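Side-chain contacts in cytochrome P450 (Zobellia galactanivorans, PDB 6G5O), which is a cytochrome P450, a helix-rich protein that holds protoporphyrin IX containing iron in its interior: residues E259-F264 with V321-S326; L6-E11 with A298-A303; N227-S232 with K341-T346. One frame throughout, in Å; residues are numbered along the deposited sequence.

In the fold
From the N terminus the chain first lays down 6-11, the opening half of contact 2, which waits nearly three hundred residues for its partner, 298-303. Before that partner arrives, helix 223-238 supplies 227-232 for contact 3 and helix 253-264 supplies 259-264 for contact 1. Contact 1 closes at 321-326, the loop on the haem face opposite the bound water, and contact 3 at 341-346 on helix 333-350, so contact 1 is nested inside contact 3. Contact 2 crosses both. Helix 253-264 stands in the middle: R262 reaches N299 of contact 2, while M260 and F264 pack on S232 of contact 3. N-terminal loop, haem loop and helical core are thereby joined.

Contact 1. Residues E259-F264 with V321-S326; sequences EMIRYF and VGFGFS. With HEM (protoporphyrin IX containing Fe), chain C.
I261, in the last turn of helix 253-264, faces G322 and F323, the middle residues of the type I beta turn V321-G324, so that a helix end lies against a turn. The pairing joins two hallmarks of the cytochrome P450 fold: the helix with the E-x-x-R motif, here E259 and R262, and the glycine- and phenylalanine-rich loop that leads to C330, probably the thiolate ligand of the iron as in the family. Side chain meets backbone at G322, whose CA is 3.8 Å from I261 CG2; glycine suits the place because a side chain there would run into that methyl. The branched I261 uses both arms on F323, the two side chains crossing at about a right angle. CG2, set anti to the backbone N, lies over one ring face as a CH-pi contact, 4.1 Å from the F323 centroid and 17° off the normal; I261 CG1 comes to 3.7 Å from F323 CZ. The ring is also close to the haem, obliquely, with CD1 and CE1 near pyrrole B. G324 has a positive phi (85°), a conformation easy for glycine, and brings its N up to the haem methyl CMA.

On the helix, R262 grips E259 side-on, NE to OE1 at 2.8 Å and NH2 to OE2 at 3.0 Å. Both oxygens lie near the guanidinium plane, yet each is approached from above the carboxylate plane. R315 completes the E-R-R triad by a salt bridge to E259 OE1, and the carbonyls of N299 and P308 receive R262 NH1, so the polar ends of this buried pair have hydrogen-bond partners. Past the CZ end of the F323 ring, I261 CD1 comes to 3.8 Å from the haem vinyl carbon CBB, while the iron-bound water, 2.2 Å from FE, sits across the haem plane from the phenylalanine.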
loop_
_atom_site.group_PDB
_atom_site.type_symbol
_atom_site.label_atom_id
_atom_site.label_comp_id
_atom_site.label_asym_id
_atom_site.label_seq_id
_atom_site.Cartn_x
_atom_site.Cartn_y
_atom_site.Cartn_z
ATOM N N GLU A 259 12.261 -6.125 -2.244
ATOM C CA GLU A 259 11.986 -7.537 -2.251
ATOM C C GLU A 259 10.842 -7.859 -1.292
ATOM O O GLU A 259 10.023 -8.736 -1.561
ATOM C CB GLU A 259 13.257 -8.347 -1.898
ATOM C CG GLU A 259 13.034 -9.839 -1.681
ATOM C CD GLU A 259 12.663 -10.596 -2.913
ATOM O OE1 GLU A 259 12.336 -9.978 -3.958
ATOM O OE2 GLU A 259 12.727 -11.839 -2.861
ATOM N N MET A 260 10.805 -7.170 -0.160
ATOM C CA MET A 260 9.683 -7.294 0.745
ATOM C C MET A 260 8.359 -6.801 0.124
ATOM O O MET A 260 7.346 -7.450 0.272
ATOM C CB MET A 260 10.013 -6.614 2.037
ATOM C CG MET A 260 10.980 -7.491 2.817
ATOM S SD MET A 260 11.231 -6.893 4.463
ATOM C CE MET A 260 12.738 -7.814 4.877
ATOM N N ILE A 261 8.374 -5.710 -0.610
ATOM C CA ILE A 261 7.156 -5.305 -1.288
ATOM C C ILE A 261 6.688 -6.351 -2.292
ATOM O O ILE A 261 5.516 -6.608 -2.408
ATOM C CB ILE A 261 7.304 -3.927 -1.971
ATOM C CG1 ILE A 261 7.512 -2.830 -0.912
ATOM C CG2 ILE A 261 6.088 -3.621 -2.829
ATOM C CD1 ILE A 261 6.476 -2.815 0.192
ATOM N N ARG A 262 7.592 -6.941 -3.037
ATOM C CA ARG A 262 7.247 -8.004 -3.997
ATOM C C ARG A 262 6.540 -9.202 -3.333
ATOM O O ARG A 262 5.462 -9.657 -3.752
ATOM C CB ARG A 262 8.525 -8.549 -4.683
ATOM C CG ARG A 262 8.254 -9.581 -5.776
ATOM C CD ARG A 262 9.519 -10.321 -6.204
ATOM N NE ARG A 262 10.077 -11.167 -5.136
ATOM C CZ ARG A 262 9.641 -12.386 -4.862
ATOM N NH1 ARG A 262 8.654 -12.911 -5.573
ATOM N NH2 ARG A 262 10.169 -13.058 -3.862
ATOM N N TYR A 263 7.225 -9.732 -2.333
ATOM C CA TYR A 263 6.826 -10.936 -1.700
ATOM C C TYR A 263 5.570 -10.705 -0.895
ATOM O O TYR A 263 4.638 -11.485 -1.011
ATOM C CB TYR A 263 7.922 -11.482 -0.794
ATOM C CG TYR A 263 7.524 -12.759 -0.094
ATOM C CD1 TYR A 263 7.590 -13.976 -0.740
ATOM C CD2 TYR A 263 7.137 -12.746 1.244
ATOM C CE1 TYR A 263 7.241 -15.159 -0.081
ATOM C CE2 TYR A 263 6.796 -13.909 1.922
ATOM C CZ TYR A 263 6.837 -15.115 1.242
ATOM O OH TYR A 263 6.480 -16.271 1.887
ATOM N N PHE A 264 5.528 -9.659 -0.073
ATOM C CA PHE A 264 4.300 -9.385 0.703
ATOM C C PHE A 264 3.127 -8.823 -0.096
ATOM O O PHE A 264 1.982 -9.087 0.232
ATOM C CB PHE A 264 4.585 -8.484 1.853
ATOM C CG PHE A 264 5.569 -9.051 2.825
ATOM C CD1 PHE A 264 5.444 -10.341 3.294
ATOM C CD2 PHE A 264 6.576 -8.272 3.323
ATOM C CE1 PHE A 264 6.340 -10.864 4.206
ATOM C CE2 PHE A 264 7.468 -8.807 4.240
ATOM C CZ PHE A 264 7.368 -10.094 4.651
ATOM N N VAL A 321 5.550 -5.588 -9.329
ATOM C CA VAL A 321 4.447 -4.681 -9.520
ATOM C C VAL A 321 3.658 -4.462 -8.211
ATOM O O VAL A 321 2.489 -4.105 -8.250
ATOM C CB VAL A 321 3.531 -5.199 -10.666
ATOM C CG1 VAL A 321 4.192 -5.013 -12.000
ATOM C CG2 VAL A 321 3.202 -6.658 -10.489
ATOM N N GLY A 322 4.312 -4.670 -7.065
ATOM C CA GLY A 322 3.776 -4.316 -5.752
ATOM C C GLY A 322 3.261 -2.893 -5.587
ATOM O O GLY A 322 2.306 -2.696 -4.841
ATOM N N PHE A 323 3.850 -1.930 -6.318
ATOM C CA PHE A 323 3.444 -0.522 -6.339
ATOM C C PHE A 323 2.759 -0.192 -7.668
ATOM O O PHE A 323 2.746 0.961 -8.096
ATOM C CB PHE A 323 4.642 0.463 -6.148
ATOM C CG PHE A 323 5.256 0.441 -4.764
ATOM C CD1 PHE A 323 4.499 0.731 -3.646
ATOM C CD2 PHE A 323 6.601 0.145 -4.576
ATOM C CE1 PHE A 323 5.061 0.704 -2.384
ATOM C CE2 PHE A 323 7.179 0.130 -3.301
ATOM C CZ PHE A 323 6.400 0.415 -2.206
ATOM N N GLY A 324 2.208 -1.181 -8.324
ATOM C CA GLY A 324 1.494 -0.939 -9.568
ATOM C C GLY A 324 2.429 -0.905 -10.756
ATOM O O GLY A 324 3.592 -1.307 -10.654
ATOM N N PHE A 325 1.910 -0.435 -11.867
ATOM C CA PHE A 325 2.661 -0.367 -13.112
ATOM C C PHE A 325 2.034 0.692 -14.003
ATOM O O PHE A 325 0.817 0.830 -14.037
ATOM C CB PHE A 325 2.680 -1.728 -13.859
ATOM C CG PHE A 325 3.613 -1.765 -15.053
ATOM C CD1 PHE A 325 4.995 -1.700 -14.887
ATOM C CD2 PHE A 325 3.097 -1.811 -16.365
ATOM C CE1 PHE A 325 5.859 -1.688 -15.983
ATOM C CE2 PHE A 325 3.959 -1.797 -17.468
ATOM C CZ PHE A 325 5.340 -1.740 -17.277
ATOM N N SER A 326 2.888 1.431 -14.694
ATOM C CA SER A 326 2.515 2.461 -15.657
ATOM C C SER A 326 1.740 3.577 -14.954
ATOM O O SER A 326 2.098 3.979 -13.818
ATOM C CB SER A 326 1.748 1.818 -16.836
ATOM O OG SER A 326 1.435 2.767 -17.855
HETATM C CHA HEM C . -1.613 3.564 -6.067
HETATM C CHB HEM C . 0.319 -0.081 -3.553
HETATM C CHC HEM C . 1.363 2.924 0.063
HETATM C CHD HEM C . -1.092 6.387 -2.149
HETATM C C1A HEM C . -1.153 2.319 -5.698
HETATM C C2A HEM C . -1.227 1.149 -6.508
HETATM C C3A HEM C . -0.683 0.167 -5.805
HETATM C C4A HEM C . -0.274 0.665 -4.548
HETATM C CMA HEM C . -0.540 -1.233 -6.304
HETATM C CAA HEM C . -1.755 0.997 -7.934
HETATM C CBA HEM C . -3.275 1.015 -7.923
HETATM C CGA HEM C . -3.835 0.968 -9.327
HETATM O O1A HEM C . -4.973 1.384 -9.526
HETATM O O2A HEM C . -3.190 0.544 -10.304
HETATM C C1B HEM C . 0.770 0.427 -2.353
HETATM C C2B HEM C . 1.537 -0.348 -1.459
HETATM C C3B HEM C . 1.831 0.481 -0.402
HETATM C C4B HEM C . 1.211 1.801 -0.743
HETATM C CMB HEM C . 1.890 -1.797 -1.616
HETATM C CAB HEM C . 2.621 0.306 0.814
HETATM C CBB HEM C . 3.413 -0.715 1.078
HETATM C C1C HEM C . 0.797 4.142 -0.209
HETATM C C2C HEM C . 0.757 5.224 0.668
HETATM C C3C HEM C . 0.007 6.202 0.065
HETATM C C4C HEM C . -0.376 5.690 -1.201
HETATM C CMC HEM C . 1.414 5.318 2.009
HETATM C CAC HEM C . -0.300 7.550 0.562
HETATM C CBC HEM C . 0.063 8.093 1.720
HETATM C C1D HEM C . -1.373 5.885 -3.430
HETATM C C2D HEM C . -2.030 6.710 -4.460
HETATM C C3D HEM C . -2.162 5.951 -5.561
HETATM C C4D HEM C . -1.633 4.637 -5.177
HETATM C CMD HEM C . -2.402 8.143 -4.289
HETATM C CAD HEM C . -2.777 6.369 -6.884
HETATM C CBD HEM C . -1.778 6.785 -7.976
HETATM C CGD HEM C . -2.521 7.257 -9.242
HETATM O O1D HEM C . -3.769 7.015 -9.399
HETATM O O2D HEM C . -1.932 7.904 -10.175
HETATM N NA HEM C . -0.603 1.993 -4.468
HETATM N NB HEM C . 0.593 1.668 -1.895
HETATM N NC HEM C . 0.088 4.409 -1.326
HETATM N ND HEM C . -1.158 4.675 -3.922
HETATM FE FE HEM C . -0.319 3.237 -2.979
HETATM O O HOH W 1 -2.205 2.362 -2.117
#

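Contact 2. Residues L6-E11 with A298-A303; sequences LPDPFE and ANRDAA
R300 and D8 lie side by side without pairing their charges: both terminal nitrogens of R300 turn to the backbone oxygen of L6, and D8 OD2 stays 5.3 Å from R300 NH1. The main bond runs from NH2 to L6 O at 2.7 Å, bent to 158°; NH1 adds a weak one at 3.2 Å to the same oxygen. L6 O sits at the guanidinium edge, close to its plane, a site that arginine, with two adjacent N-H groups, fills well. A bend at chi2 (-62°) carries the R300 chain past D8 so that the two side chains slide by one another in opposite directions, the carboxylate and guanidinium planes inclined by 50°. The touching is therefore between carboxylate and methylenes: OD2 is 3.5 Å from R300 CB.

The contact ties the extreme N-terminal loop of this P450 to the loop that follows the short helix 295-298, beside the E-x-x-R helix. Y263 of the E-x-x-R helix holds both segments: its O accepts from R300 NH2 and its OH is hydrogen-bonded to L6 N.

D8 spends its charge on R14, in a salt bridge through OD2, while OD1 takes the N-H of F10 in a capping bond ahead of helix 11-16. Aspartate, short and acidic, suits such a place, and P9, with no N-H to give and its phi fixed by the ring, suits the second position of the type I turn D8-E11. In the other loop D301, the last residue of the turn A298-D301, opens an Asx turn.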
loop_
_atom_site.group_PDB
_atom_site.type_symbol
_atom_site.label_atom_id
_atom_site.label_comp_id
_atom_site.label_asym_id
_atom_site.label_seq_id
_atom_site.Cartn_x
_atom_site.Cartn_y
_atom_site.Cartn_z
ATOM N N LEU A 6 3.900 -16.114 3.537
ATOM C CA LEU A 6 2.665 -15.839 2.793
ATOM C C LEU A 6 2.624 -16.751 1.580
ATOM O O LEU A 6 3.311 -16.500 0.587
ATOM C CB LEU A 6 2.564 -14.375 2.337
ATOM C CG LEU A 6 2.037 -13.370 3.374
ATOM C CD1 LEU A 6 2.978 -13.330 4.555
ATOM C CD2 LEU A 6 1.843 -11.975 2.779
ATOM N N PRO A 7 1.839 -17.836 1.659
ATOM C CA PRO A 7 1.704 -18.753 0.547
ATOM C C PRO A 7 1.091 -18.065 -0.648
ATOM O O PRO A 7 0.436 -17.043 -0.498
ATOM C CB PRO A 7 0.723 -19.819 1.070
ATOM C CG PRO A 7 0.773 -19.716 2.546
ATOM C CD PRO A 7 1.048 -18.266 2.823
ATOM N N ASP A 8 1.298 -18.660 -1.812
ATOM C CA ASP A 8 0.771 -18.181 -3.065
ATOM C C ASP A 8 -0.446 -19.036 -3.426
ATOM O O ASP A 8 -0.299 -20.083 -4.050
ATOM C CB ASP A 8 1.872 -18.285 -4.145
ATOM C CG ASP A 8 1.399 -17.878 -5.545
ATOM O OD1 ASP A 8 0.441 -17.114 -5.665
ATOM O OD2 ASP A 8 2.014 -18.316 -6.541
ATOM N N PRO A 9 -1.664 -18.571 -3.082
ATOM C CA PRO A 9 -2.859 -19.360 -3.440
ATOM C C PRO A 9 -3.194 -19.372 -4.923
ATOM O O PRO A 9 -4.109 -20.078 -5.311
ATOM C CB PRO A 9 -3.979 -18.607 -2.727
ATOM C CG PRO A 9 -3.531 -17.187 -2.813
ATOM C CD PRO A 9 -2.045 -17.260 -2.517
ATOM N N PHE A 10 -2.512 -18.561 -5.731
ATOM C CA PHE A 10 -2.887 -18.379 -7.161
ATOM C C PHE A 10 -2.150 -19.280 -8.147
ATOM O O PHE A 10 -2.387 -19.200 -9.371
ATOM C CB PHE A 10 -2.638 -16.913 -7.571
ATOM C CG PHE A 10 -3.297 -15.915 -6.674
ATOM C CD1 PHE A 10 -4.646 -15.622 -6.831
ATOM C CD2 PHE A 10 -2.581 -15.285 -5.665
ATOM C CE1 PHE A 10 -5.269 -14.713 -5.995
ATOM C CE2 PHE A 10 -3.197 -14.374 -4.827
ATOM C CZ PHE A 10 -4.551 -14.091 -4.990
ATOM N N GLU A 11 -1.256 -20.121 -7.625
ATOM C CA GLU A 11 -0.271 -20.853 -8.449
ATOM C C GLU A 11 -0.830 -21.779 -9.520
ATOM O O GLU A 11 -0.456 -21.666 -10.693
ATOM C CB GLU A 11 0.641 -21.672 -7.547
ATOM C CG GLU A 11 1.810 -22.307 -8.273
ATOM C CD GLU A 11 2.780 -22.999 -7.299
ATOM O OE1 GLU A 11 2.853 -22.623 -6.102
ATOM O OE2 GLU A 11 3.489 -23.935 -7.710
ATOM N N ALA A 298 1.141 -11.780 -9.833
ATOM C CA ALA A 298 2.144 -11.384 -10.801
ATOM C C ALA A 298 3.537 -11.409 -10.153
ATOM O O ALA A 298 4.485 -11.759 -10.804
ATOM C CB ALA A 298 1.834 -10.019 -11.382
ATOM N N ASN A 299 3.614 -11.106 -8.870
ATOM C CA ASN A 299 4.860 -10.975 -8.166
ATOM C C ASN A 299 5.422 -12.330 -7.702
ATOM O O ASN A 299 6.498 -12.368 -7.089
ATOM C CB ASN A 299 4.697 -10.014 -6.980
ATOM C CG ASN A 299 4.772 -8.538 -7.383
ATOM O OD1 ASN A 299 5.246 -8.187 -8.470
ATOM N ND2 ASN A 299 4.329 -7.666 -6.494
ATOM N N ARG A 300 4.670 -13.414 -7.953
ATOM C CA ARG A 300 5.164 -14.785 -7.752
ATOM C C ARG A 300 5.364 -15.568 -9.083
ATOM O O ARG A 300 5.718 -16.724 -9.050
ATOM C CB ARG A 300 4.207 -15.584 -6.852
ATOM C CG ARG A 300 3.888 -14.967 -5.508
ATOM C CD ARG A 300 5.130 -14.830 -4.653
ATOM N NE ARG A 300 4.778 -14.346 -3.327
ATOM C CZ ARG A 300 4.520 -15.104 -2.267
ATOM N NH1 ARG A 300 4.611 -16.409 -2.330
ATOM N NH2 ARG A 300 4.191 -14.558 -1.125
ATOM N N ASP A 301 5.101 -14.942 -10.230
ATOM C CA ASP A 301 5.245 -15.579 -11.527
ATOM C C ASP A 301 6.645 -16.208 -11.740
ATOM O O ASP A 301 7.672 -15.511 -11.711
ATOM C CB ASP A 301 4.974 -14.558 -12.624
ATOM C CG ASP A 301 4.644 -15.201 -13.963
ATOM O OD1 ASP A 301 5.159 -16.286 -14.246
ATOM O OD2 ASP A 301 3.878 -14.607 -14.760
ATOM N N ALA A 302 6.690 -17.521 -11.975
ATOM C CA ALA A 302 7.963 -18.233 -12.025
ATOM C C ALA A 302 8.668 -18.105 -13.370
ATOM O O ALA A 302 9.819 -18.492 -13.471
ATOM C CB ALA A 302 7.790 -19.684 -11.654
ATOM N N ALA A 303 8.002 -17.534 -14.379
ATOM C CA ALA A 303 8.679 -17.162 -15.621
ATOM C C ALA A 303 9.496 -15.871 -15.464
ATOM O O ALA A 303 10.276 -15.535 -16.373
ATOM C CB ALA A 303 7.671 -17.003 -16.770
#

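Contact 3. Residues N227-S232 with K341-T346; sequences NAVTNS and KILLQT
V229 and L343 cross obliquely, meeting through one methyl from each: V229 CG1 lies 3.8 Å from L343 CD2. Each residue sends its contact branch out from the helix by the same route. V229 places CG1 anti to its backbone N (chi1 166°), and L343 does likewise with CG (chi1 178°), from where CD2 reaches over to the valine. The two CA atoms are 8.0 Å apart, a span that a short branched side chain and a longer one fill together. L343 is flanked as well by F126 of helix 122-139, which adds an aromatic neighbour to the leucine.

A second, looser pairing lies along the same helix face. S232 points toward the other helix, but what it offers there is chiefly its CB, 4.4 Å from L344 CD2. Its hydroxyl is turned back: with OG set beside its own backbone N, it donates to A228 O at 2.6 Å. That carbonyl also takes the helical bond from S232 N, the two donors coming from opposite faces of its plane. Serine suits this place because it is small and its polar end is satisfied within its own helix, so it can sit buried among M260, F264 and L344. The hydroxyl of T346 makes the same kind of bond within the partner helix, to I342 O.

L344 continues onto V257 of helix 253-264, and I342, on another side of helix 333-350, packs on helix 97-117. With helices 97-117 and 122-139 as neighbours, the joining of 223-238 and 333-350 is part of the four-helix bundle at the core of the cytochrome P450 fold.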
loop_
_atom_site.group_PDB
_atom_site.type_symbol
_atom_site.label_atom_id
_atom_site.label_comp_id
_atom_site.label_asym_id
_atom_site.label_seq_id
_atom_site.Cartn_x
_atom_site.Cartn_y
_atom_site.Cartn_z
ATOM N N ASN A 227 0.497 -3.465 7.176
ATOM C CA ASN A 227 0.849 -4.839 6.796
ATOM C C ASN A 227 2.329 -5.025 6.388
ATOM O O ASN A 227 2.974 -5.996 6.811
ATOM C CB ASN A 227 -0.076 -5.346 5.716
ATOM C CG ASN A 227 -1.451 -5.719 6.267
ATOM O OD1 ASN A 227 -1.570 -6.121 7.456
ATOM N ND2 ASN A 227 -2.494 -5.562 5.430
ATOM N N ALA A 228 2.887 -4.096 5.605
ATOM C CA ALA A 228 4.316 -4.142 5.271
ATOM C C ALA A 228 5.188 -4.105 6.516
ATOM O O ALA A 228 6.189 -4.817 6.617
ATOM C CB ALA A 228 4.696 -2.984 4.339
ATOM N N VAL A 229 4.858 -3.213 7.442
ATOM C CA VAL A 229 5.676 -3.057 8.646
ATOM C C VAL A 229 5.616 -4.329 9.497
ATOM O O VAL A 229 6.642 -4.836 9.965
ATOM C CB VAL A 229 5.249 -1.814 9.455
ATOM C CG1 VAL A 229 5.833 -1.806 10.855
ATOM C CG2 VAL A 229 5.687 -0.558 8.729
ATOM N N THR A 230 4.403 -4.842 9.658
ATOM C CA THR A 230 4.148 -5.995 10.517
ATOM C C THR A 230 4.779 -7.258 9.902
ATOM O O THR A 230 5.500 -7.991 10.597
ATOM C CB THR A 230 2.653 -6.186 10.745
ATOM O OG1 THR A 230 2.128 -5.011 11.376
ATOM C CG2 THR A 230 2.385 -7.391 11.659
ATOM N N ASN A 231 4.561 -7.463 8.593
ATOM C CA ASN A 231 5.129 -8.598 7.885
ATOM C C ASN A 231 6.663 -8.603 7.891
ATOM O O ASN A 231 7.277 -9.688 7.964
ATOM C CB ASN A 231 4.568 -8.707 6.475
ATOM C CG ASN A 231 3.086 -9.102 6.457
ATOM O OD1 ASN A 231 2.550 -9.503 7.479
ATOM N ND2 ASN A 231 2.408 -8.959 5.303
ATOM N N SER A 232 7.272 -7.418 7.855
ATOM C CA SER A 232 8.715 -7.308 7.885
ATOM C C SER A 232 9.313 -7.764 9.215
ATOM O O SER A 232 10.395 -8.370 9.259
ATOM C CB SER A 232 9.142 -5.879 7.594
ATOM O OG SER A 232 8.699 -5.529 6.288
ATOM N N LYS A 341 12.965 1.383 4.777
ATOM C CA LYS A 341 14.448 1.405 4.814
ATOM C C LYS A 341 14.917 1.756 6.234
ATOM O O LYS A 341 15.832 1.076 6.798
ATOM C CB LYS A 341 15.100 2.327 3.769
ATOM N N ILE A 342 14.295 2.795 6.808
ATOM C CA ILE A 342 14.620 3.255 8.159
ATOM C C ILE A 342 14.243 2.246 9.251
ATOM O O ILE A 342 15.034 2.008 10.158
ATOM C CB ILE A 342 14.000 4.629 8.467
ATOM C CG1 ILE A 342 14.625 5.688 7.553
ATOM C CG2 ILE A 342 14.238 5.048 9.935
ATOM C CD1 ILE A 342 13.865 7.004 7.605
ATOM N N LEU A 343 13.061 1.645 9.144
ATOM C CA LEU A 343 12.686 0.584 10.067
ATOM C C LEU A 343 13.683 -0.578 10.054
ATOM O O LEU A 343 14.183 -0.986 11.119
ATOM C CB LEU A 343 11.298 0.066 9.781
ATOM C CG LEU A 343 10.850 -1.072 10.682
ATOM C CD1 LEU A 343 10.751 -0.657 12.148
ATOM C CD2 LEU A 343 9.530 -1.630 10.182
ATOM N N LEU A 344 13.981 -1.099 8.861
ATOM C CA LEU A 344 14.900 -2.255 8.781
ATOM C C LEU A 344 16.279 -1.971 9.413
ATOM O O LEU A 344 16.824 -2.824 10.095
ATOM C CB LEU A 344 15.080 -2.767 7.367
ATOM C CG LEU A 344 13.909 -3.466 6.643
ATOM C CD1 LEU A 344 14.381 -3.919 5.263
ATOM C CD2 LEU A 344 13.368 -4.634 7.420
ATOM N N GLN A 345 16.814 -0.782 9.164
ATOM C CA GLN A 345 18.105 -0.360 9.675
ATOM C C GLN A 345 18.032 -0.110 11.186
ATOM O O GLN A 345 18.932 -0.529 11.901
ATOM C CB GLN A 345 18.675 0.869 8.908
ATOM C CG GLN A 345 19.587 0.550 7.723
ATOM C CD GLN A 345 20.579 -0.594 8.040
ATOM O OE1 GLN A 345 21.358 -0.470 8.988
ATOM N NE2 GLN A 345 20.497 -1.736 7.289
ATOM N N THR A 346 16.953 0.517 11.671
ATOM C CA THR A 346 16.805 0.735 13.096
ATOM C C THR A 346 16.731 -0.598 13.862
ATOM O O THR A 346 17.394 -0.750 14.877
ATOM C CB THR A 346 15.599 1.623 13.399
ATOM O OG1 THR A 346 15.741 2.838 12.665
ATOM C CG2 THR A 346 15.491 1.953 14.912
#